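Local coordinates for protein post-proline cleaving enzyme (Rickettsia typhi, PDB 4HVT) that probably cleaves short peptides after proline residues as a serine-type oligopeptidase of the prolyl oligopeptidase family, at residues V460-F465 with N515-G520. Numbering follows the deposited sequence.
Sequences VKIPYF and NIRGGG. With EDO (1,2-ethanediol), chain D.
Asn515 packs against Pro463 and the ring of Phe465, and its backbone is tied to the same strand. Asn515 N donates a hydrogen bond of 2.9 Å to Pro463 O, nearly straight at 162°. This is the one hydrogen bond that joins 460-465 to 515-520. Asn515 CG lies anti to its carbonyl carbon (chi1 -60°), which carries the amide past Pro463 CB toward the edge of Phe465. There Asn515 OD1 sits 3.2 Å from Phe465 CE2, near the ring plane. The amide and ring planes are perpendicular. The other end of the amide turns to Glu521, which accepts a hydrogen bond from ND2.

Ile462 fills the middle of this buried part. Ile462 CG2 rests 3.8 Å from Asn515 O, which accepts a hydrogen bond from Trp526 NE1, and 4.3 Å from Ile516 CG2. Ile462 CD1 reaches Arg517 NE at 3.9 Å.

The Val460 end is nearer solvent. Val460 is partly exposed, yet its CB lies over one face of the buried Arg517 guanidinium, off toward its rim, and Val460 CG2 comes within 3.3 Å of Arg517 NH1. Salt bridges to Asp541 and Asp458 hold the guanidinium. On the solvent side, Lys461 is exposed and does not touch 515-520. Lys461 O accepts a 2.7 Å hydrogen bond from O2 of an ethanediol, probably from the crystallisation liquor.

The contact extends the antiparallel pairing of strands 461-469 and 510-514 into the loop that follows the latter, in the mixed sheet of the alpha/beta-hydrolase domain. Strand 447-455 flanks 461-469 on its other side. Trp526 of helix 524-528 and Asp541 of helix 536-551 pack around Ile462 and Arg517.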
# COMPACT_ATOMS: atom_id res chain seq x y z
N VAL A 460 28.12 -1.41 -0.80
CA VAL A 460 26.89 -1.76 -1.56
C VAL A 460 26.31 -0.56 -2.34
O VAL A 460 26.18 0.57 -1.83
CB VAL A 460 25.81 -2.37 -0.58
CG1 VAL A 460 24.50 -2.69 -1.28
CG2 VAL A 460 26.30 -3.66 0.08
N LYS A 461 26.01 -0.81 -3.62
CA LYS A 461 25.33 0.15 -4.47
C LYS A 461 23.83 0.23 -4.24
O LYS A 461 23.10 -0.77 -4.27
CB LYS A 461 25.60 -0.14 -5.95
CG LYS A 461 27.05 -0.38 -6.37
CD LYS A 461 27.97 0.76 -6.07
CE LYS A 461 29.35 0.43 -6.63
NZ LYS A 461 30.40 1.36 -6.19
N ILE A 462 23.35 1.47 -4.11
CA ILE A 462 21.98 1.76 -3.79
C ILE A 462 21.41 2.51 -4.97
O ILE A 462 21.88 3.59 -5.29
CB ILE A 462 21.90 2.70 -2.53
CG1 ILE A 462 22.70 2.11 -1.34
CG2 ILE A 462 20.46 2.99 -2.13
CD1 ILE A 462 22.37 0.70 -0.93
N PRO A 463 20.39 1.95 -5.61
CA PRO A 463 19.77 2.64 -6.73
C PRO A 463 19.04 3.88 -6.27
O PRO A 463 18.48 3.91 -5.16
CB PRO A 463 18.72 1.66 -7.25
CG PRO A 463 19.08 0.34 -6.68
CD PRO A 463 19.77 0.64 -5.37
N TYR A 464 19.02 4.87 -7.13
CA TYR A 464 18.09 5.95 -6.99
C TYR A 464 17.69 6.52 -8.36
O TYR A 464 18.43 6.40 -9.34
CB TYR A 464 18.60 7.07 -6.06
CG TYR A 464 19.81 7.87 -6.49
CD1 TYR A 464 21.12 7.41 -6.22
CD2 TYR A 464 19.67 9.08 -7.09
CE1 TYR A 464 22.25 8.16 -6.55
CE2 TYR A 464 20.79 9.84 -7.42
CZ TYR A 464 22.08 9.39 -7.14
OH TYR A 464 23.16 10.20 -7.55
N PHE A 465 16.50 7.09 -8.38
CA PHE A 465 15.87 7.71 -9.53
C PHE A 465 15.81 9.22 -9.38
O PHE A 465 15.30 9.77 -8.37
CB PHE A 465 14.51 7.10 -9.77
CG PHE A 465 14.60 5.67 -10.18
CD1 PHE A 465 14.73 5.32 -11.51
CD2 PHE A 465 14.62 4.67 -9.23
CE1 PHE A 465 14.85 3.97 -11.89
CE2 PHE A 465 14.77 3.36 -9.56
CZ PHE A 465 14.84 2.97 -10.91
N ASN A 515 16.14 3.70 -3.45
CA ASN A 515 15.77 2.32 -3.23
C ASN A 515 16.63 1.68 -2.16
O ASN A 515 17.42 0.72 -2.35
CB ASN A 515 15.83 1.58 -4.58
CG ASN A 515 14.87 2.20 -5.58
OD1 ASN A 515 15.30 2.90 -6.48
ND2 ASN A 515 13.58 1.94 -5.42
N ILE A 516 16.48 2.21 -0.98
CA ILE A 516 17.31 1.81 0.13
C ILE A 516 17.01 0.41 0.69
O ILE A 516 15.92 -0.16 0.49
CB ILE A 516 17.21 2.83 1.30
CG1 ILE A 516 15.83 2.77 2.02
CG2 ILE A 516 17.60 4.23 0.76
CD1 ILE A 516 15.62 3.89 3.06
N ARG A 517 18.00 -0.17 1.34
CA ARG A 517 17.78 -1.50 1.96
C ARG A 517 16.68 -1.46 3.01
O ARG A 517 16.34 -0.39 3.50
CB ARG A 517 19.09 -2.09 2.46
CG ARG A 517 19.94 -2.63 1.31
CD ARG A 517 21.32 -3.04 1.73
NE ARG A 517 22.18 -1.88 2.05
CZ ARG A 517 23.47 -1.97 2.38
NH1 ARG A 517 24.07 -3.16 2.42
NH2 ARG A 517 24.15 -0.88 2.68
N GLY A 518 16.08 -2.62 3.34
CA GLY A 518 14.82 -2.68 4.10
C GLY A 518 13.68 -2.91 3.09
O GLY A 518 12.64 -3.50 3.38
N GLY A 519 13.87 -2.36 1.89
CA GLY A 519 12.90 -2.59 0.80
C GLY A 519 13.14 -3.94 0.16
O GLY A 519 13.92 -4.74 0.65
N GLY A 520 12.38 -4.20 -0.92
CA GLY A 520 12.42 -5.48 -1.64
C GLY A 520 12.94 -5.43 -3.08
O GLY A 520 12.79 -6.40 -3.81
C1 EDO D . 22.52 -2.89 -7.13
O1 EDO D . 23.48 -3.69 -7.85
C2 EDO D . 22.30 -3.47 -5.76
O2 EDO D . 23.49 -3.39 -4.99